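Local coordinates for chromosome partition protein Smc (Pyrococcus furiosus, PDB 3KTA) that is probably required for chromosome condensation and partitioning, its two terminal pieces pairing into an ABC-type ATPase head that binds and hydrolyses ATP, at residues 128-133 / 155-160; 137-142 / 146-151. All blocks are in the same frame, centred on the assembly; numbering follows the deposited sequence.

Interaction 1 (128-133 / 155-160); sequences VMMANA and KAMKIL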
loop_
_atom_site.group_PDB
_atom_site.type_symbol
_atom_site.label_atom_id
_atom_site.label_comp_id
_atom_site.label_asym_id
_atom_site.label_seq_id
_atom_site.Cartn_x
_atom_site.Cartn_y
_atom_site.Cartn_z
ATOM N N VAL B 128 -18.321 4.276 0.623
ATOM C CA VAL B 128 -18.307 3.605 1.916
ATOM C C VAL B 128 -16.883 3.336 2.400
ATOM O O VAL B 128 -16.679 3.073 3.580
ATOM C CB VAL B 128 -19.137 2.303 1.917
ATOM C CG1 VAL B 128 -20.587 2.625 1.670
ATOM C CG2 VAL B 128 -18.656 1.362 0.852
HETATM N N MSE B 129 -15.912 3.399 1.487
HETATM C CA MSE B 129 -14.509 3.328 1.880
HETATM C C MSE B 129 -13.992 4.666 2.399
HETATM O O MSE B 129 -13.242 4.677 3.386
HETATM C CB MSE B 129 -13.616 2.865 0.714
HETATM C CG MSE B 129 -12.103 2.888 1.035
HETATM SE SE MSE B 129 -11.559 1.610 2.406
HETATM C CE MSE B 129 -11.209 0.124 1.212
HETATM N N MSE B 130 -14.393 5.751 1.715
HETATM C CA MSE B 130 -13.923 7.146 1.878
HETATM C C MSE B 130 -14.460 7.857 3.127
HETATM O O MSE B 130 -13.802 8.735 3.688
HETATM C CB MSE B 130 -14.280 7.996 0.580
HETATM C CG MSE B 130 -15.523 9.109 0.598
HETATM SE SE MSE B 130 -15.132 10.331 -0.852
HETATM C CE MSE B 130 -13.333 10.799 -0.290
ATOM N N ALA B 131 -15.665 7.484 3.540
ATOM C CA ALA B 131 -16.506 8.369 4.350
ATOM C C ALA B 131 -15.887 8.834 5.662
ATOM O O ALA B 131 -16.107 9.981 6.083
ATOM C CB ALA B 131 -17.852 7.700 4.612
ATOM N N ASN B 132 -15.146 7.944 6.319
ATOM C CA ASN B 132 -14.531 8.259 7.600
ATOM C C ASN B 132 -13.025 8.481 7.543
ATOM O O ASN B 132 -12.352 8.380 8.562
ATOM C CB ASN B 132 -14.842 7.161 8.620
ATOM C CG ASN B 132 -16.314 7.080 8.945
ATOM O OD1 ASN B 132 -16.971 8.102 9.145
ATOM N ND2 ASN B 132 -16.844 5.862 9.001
ATOM N N ALA B 133 -12.501 8.790 6.360
ATOM C CA ALA B 133 -11.085 9.131 6.242
ATOM C C ALA B 133 -10.786 10.391 7.053
ATOM O O ALA B 133 -11.657 11.249 7.224
ATOM C CB ALA B 133 -10.726 9.348 4.787
ATOM N N LYS B 155 -17.800 17.675 -0.917
ATOM C CA LYS B 155 -17.258 17.808 -2.268
ATOM C C LYS B 155 -16.830 16.451 -2.820
ATOM O O LYS B 155 -17.060 16.145 -3.997
ATOM C CB LYS B 155 -16.074 18.772 -2.301
ATOM C CG LYS B 155 -16.459 20.254 -2.252
ATOM C CD LYS B 155 -15.242 21.139 -2.479
ATOM N N ALA B 156 -16.188 15.648 -1.976
ATOM C CA ALA B 156 -15.729 14.335 -2.422
ATOM C C ALA B 156 -16.912 13.465 -2.826
ATOM O O ALA B 156 -16.826 12.702 -3.794
ATOM C CB ALA B 156 -14.906 13.653 -1.349
HETATM N N MSE B 157 -18.015 13.574 -2.089
HETATM C CA MSE B 157 -19.209 12.787 -2.402
HETATM C C MSE B 157 -19.792 13.136 -3.766
HETATM O O MSE B 157 -20.221 12.253 -4.507
HETATM C CB MSE B 157 -20.274 12.928 -1.311
HETATM C CG MSE B 157 -19.883 12.261 -0.015
HETATM SE SE MSE B 157 -19.759 10.327 -0.218
HETATM C CE MSE B 157 -18.136 10.170 -1.259
ATOM N N LYS B 158 -19.824 14.424 -4.089
ATOM C CA LYS B 158 -20.289 14.849 -5.401
ATOM C C LYS B 158 -19.393 14.272 -6.490
ATOM O O LYS B 158 -19.867 13.827 -7.535
ATOM C CB LYS B 158 -20.312 16.374 -5.502
ATOM C CG LYS B 158 -21.370 17.039 -4.652
ATOM N N ILE B 159 -18.090 14.278 -6.236
ATOM C CA ILE B 159 -17.132 13.765 -7.205
ATOM C C ILE B 159 -17.346 12.275 -7.456
ATOM O O ILE B 159 -17.270 11.816 -8.589
ATOM C CB ILE B 159 -15.681 14.047 -6.762
ATOM C CG1 ILE B 159 -15.308 15.486 -7.134
ATOM C CG2 ILE B 159 -14.730 13.067 -7.425
ATOM C CD1 ILE B 159 -14.201 16.099 -6.290
ATOM N N LEU B 160 -17.609 11.526 -6.392
ATOM C CA LEU B 160 -17.824 10.090 -6.518
ATOM C C LEU B 160 -19.159 9.815 -7.193
ATOM O O LEU B 160 -19.291 8.865 -7.949
ATOM C CB LEU B 160 -17.738 9.387 -5.152
ATOM C CG LEU B 160 -16.339 9.278 -4.546
ATOM C CD1 LEU B 160 -16.362 8.376 -3.325
ATOM C CD2 LEU B 160 -15.369 8.735 -5.574
#

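Interaction 2 (137-142 / 146-151); sequences IGVSMR and SKVVSL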
loop_
_atom_site.group_PDB
_atom_site.type_symbol
_atom_site.label_atom_id
_atom_site.label_comp_id
_atom_site.label_asym_id
_atom_site.label_seq_id
_atom_site.Cartn_x
_atom_site.Cartn_y
_atom_site.Cartn_z
ATOM N N ILE B 137 -7.869 13.618 -0.415
ATOM C CA ILE B 137 -7.147 14.265 -1.497
ATOM C C ILE B 137 -7.925 14.038 -2.780
ATOM O O ILE B 137 -8.298 12.906 -3.082
ATOM C CB ILE B 137 -5.743 13.640 -1.670
ATOM C CG1 ILE B 137 -4.859 13.936 -0.467
ATOM C CG2 ILE B 137 -5.065 14.125 -2.949
ATOM C CD1 ILE B 137 -3.563 13.193 -0.531
ATOM N N GLY B 138 -8.180 15.112 -3.524
ATOM C CA GLY B 138 -8.870 14.992 -4.794
ATOM C C GLY B 138 -7.891 15.118 -5.945
ATOM O O GLY B 138 -7.079 16.044 -5.964
ATOM N N VAL B 139 -7.956 14.186 -6.891
ATOM C CA VAL B 139 -7.131 14.237 -8.092
ATOM C C VAL B 139 -8.002 14.531 -9.324
ATOM O O VAL B 139 -9.094 13.974 -9.481
ATOM C CB VAL B 139 -6.371 12.907 -8.315
ATOM C CG1 VAL B 139 -5.451 13.008 -9.516
ATOM C CG2 VAL B 139 -5.571 12.529 -7.075
ATOM N N SER B 140 -7.530 15.412 -10.199
ATOM C CA SER B 140 -8.244 15.659 -11.451
ATOM C C SER B 140 -7.254 15.967 -12.564
ATOM O O SER B 140 -6.127 16.405 -12.306
ATOM C CB SER B 140 -9.263 16.798 -11.295
ATOM O OG SER B 140 -8.626 18.023 -10.992
HETATM N N MSE B 141 -7.670 15.731 -13.803
HETATM C CA MSE B 141 -6.804 16.001 -14.939
HETATM C C MSE B 141 -7.398 17.068 -15.845
HETATM O O MSE B 141 -8.581 17.020 -16.194
HETATM C CB MSE B 141 -6.546 14.735 -15.744
HETATM C CG MSE B 141 -5.644 14.988 -16.933
HETATM SE SE MSE B 141 -5.072 13.372 -17.769
HETATM C CE MSE B 141 -3.898 12.695 -16.344
ATOM N N ARG B 142 -6.574 18.041 -16.203
ATOM C CA ARG B 142 -6.991 19.058 -17.162
ATOM C C ARG B 142 -5.862 19.289 -18.152
ATOM O O ARG B 142 -4.699 19.398 -17.768
ATOM C CB ARG B 142 -7.374 20.355 -16.453
ATOM C CG ARG B 142 -7.830 21.460 -17.401
ATOM C CD ARG B 142 -8.427 22.637 -16.639
ATOM N N SER B 146 -2.243 16.311 -14.245
ATOM C CA SER B 146 -2.924 15.988 -12.989
ATOM C C SER B 146 -2.683 17.088 -11.977
ATOM O O SER B 146 -1.625 17.709 -11.973
ATOM C CB SER B 146 -2.398 14.682 -12.396
ATOM O OG SER B 146 -2.596 13.585 -13.261
ATOM N N LYS B 147 -3.662 17.324 -11.113
ATOM C CA LYS B 147 -3.463 18.227 -9.985
ATOM C C LYS B 147 -4.203 17.687 -8.768
ATOM O O LYS B 147 -5.194 16.962 -8.897
ATOM C CB LYS B 147 -3.915 19.653 -10.312
ATOM C CG LYS B 147 -5.410 19.887 -10.163
ATOM C CD LYS B 147 -5.778 21.346 -10.433
ATOM C CE LYS B 147 -5.271 22.276 -9.341
ATOM N NZ LYS B 147 -5.500 23.711 -9.697
ATOM N N VAL B 148 -3.702 18.012 -7.584
ATOM C CA VAL B 148 -4.375 17.592 -6.364
ATOM C C VAL B 148 -4.929 18.777 -5.598
ATOM O O VAL B 148 -4.388 19.887 -5.647
ATOM C CB VAL B 148 -3.461 16.789 -5.406
ATOM C CG1 VAL B 148 -2.774 15.649 -6.135
ATOM C CG2 VAL B 148 -2.446 17.701 -4.734
ATOM N N VAL B 149 -6.015 18.529 -4.885
ATOM C CA VAL B 149 -6.546 19.493 -3.946
ATOM C C VAL B 149 -6.975 18.723 -2.707
ATOM O O VAL B 149 -7.118 17.501 -2.744
ATOM C CB VAL B 149 -7.761 20.237 -4.529
ATOM C CG1 VAL B 149 -7.377 20.989 -5.791
ATOM C CG2 VAL B 149 -8.890 19.268 -4.794
ATOM N N SER B 150 -7.152 19.437 -1.604
ATOM C CA SER B 150 -7.784 18.878 -0.427
ATOM C C SER B 150 -9.295 19.006 -0.611
ATOM O O SER B 150 -9.778 20.017 -1.111
ATOM C CB SER B 150 -7.327 19.648 0.813
ATOM O OG SER B 150 -8.235 19.493 1.890
ATOM N N LEU B 151 -10.040 17.973 -0.228
ATOM C CA LEU B 151 -11.490 17.976 -0.394
ATOM C C LEU B 151 -12.204 17.795 0.930
ATOM O O LEU B 151 -11.776 17.015 1.774
ATOM C CB LEU B 151 -11.939 16.828 -1.311
ATOM C CG LEU B 151 -11.562 16.839 -2.790
ATOM C CD1 LEU B 151 -12.029 15.533 -3.456
ATOM C CD2 LEU B 151 -12.145 18.057 -3.495
HETATM O O HOH W 1 -8.163 18.152 -8.286
#

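Interaction 1 (128-133 / 155-160)
Met-130 lays its selenium and methyl group over the CB of Ala-156, on a face of helix 153-164, with SE 3.4 Å from that CB. This is helix-to-helix packing in the C-terminal lobe of an ABC-type ATPase head: the short helix 127-130 sends one long, unbranched side chain, a selenomethionine in this crystal, across to the longer helix. The contact is wholly apolar, with no hydrogen bond between the segments. Three residues of helix 153-164 receive the chain. Beside Ala-156, Met-157 runs past Met-130 in the opposite direction, and the bends at its chi2 and chi3 (-66° and 72°) turn CE back toward the selenium of Met-130. That approach is so short, and the first torsion of Met-130 lies so far from a staggered value at 106°, that the exact placing of the end of Met-130 is doubtful. Ile-136 touches both Met-130 and Ala-156, while Val-32 of the partner chain packs on Met-130 and Leu-160, so the contact is buried from several directions. From the next turn of the helix Leu-160 meets Met-130 tip to tip, an apolar contact that, with the same reservation, puts its CD1 3.4 Å from SE.

Interaction 2 (137-142 / 146-151)
Leu-151 folds back over the backbone of Gly-138, with CD1 3.5 Å from the CA of Gly-138. With CG beside its own backbone N (chi1 -67°), the leucine fills the space where a side chain on Gly-138 would have stood, since a CB there would run into CD1. Ala-156 and Ile-159 of helix 153-164 pack on the leucine from the helix side. Replacing the leucine with alanine would probably leave a gap over Gly-138 and take from the helix the side chain it rests on.

Four backbone hydrogen bonds join the strands, two in each of the pairs Gly-138/Val-149 and Ser-140/Lys-147; Gly-138 N gives the shortest, 2.7 Å to Val-149 O and nearly straight at 170°. On the other face Ile-137 and Val-148 lie side by side, CG2 of the isoleucine 4.0 Å from CB of the valine. Pro-23 and Tyr-15 of the partner chain close over Ile-137 and Val-139, and Ser-146 OG is hydrogen-bonded to Ser-14 OG and Ser-37 O of that chain. Beyond them Met-141, its CE 3.5 Å from Ser-146 OG, also touches the bound bis(adenosine)-5'-pentaphosphate.

Against this packed face and the leucine on Gly-138, the side carrying Ser-140, Lys-147 and Val-149 is loose and open to solvent. Ser-140 OG rests 3.8 Å from Lys-147 CG and is 2.7 Å from a water, which also donates a longer bond, 3.3 Å, to Lys-147 O.

The whole is an antiparallel beta hairpin whose first strand also pairs in parallel with a strand of the partner chain, so that the ABC ATPase sheet continues across the interface.

From the N terminus the chain passes through the short helix 127-130, turns, and enters strand 135-142. It doubles back into strand 145-150, and interaction 2 closes this small hairpin loop. Helix 153-164 follows directly, and its return to helix 127-130 in interaction 1 closes a larger loop around the hairpin. Interaction 2 is therefore nested inside interaction 1, with their centres about 14 Å apart. The two also touch, where the end of the hairpin meets helix 153-164. Together they tie the hairpin and the helices before and after it into one unit beside the partner chain.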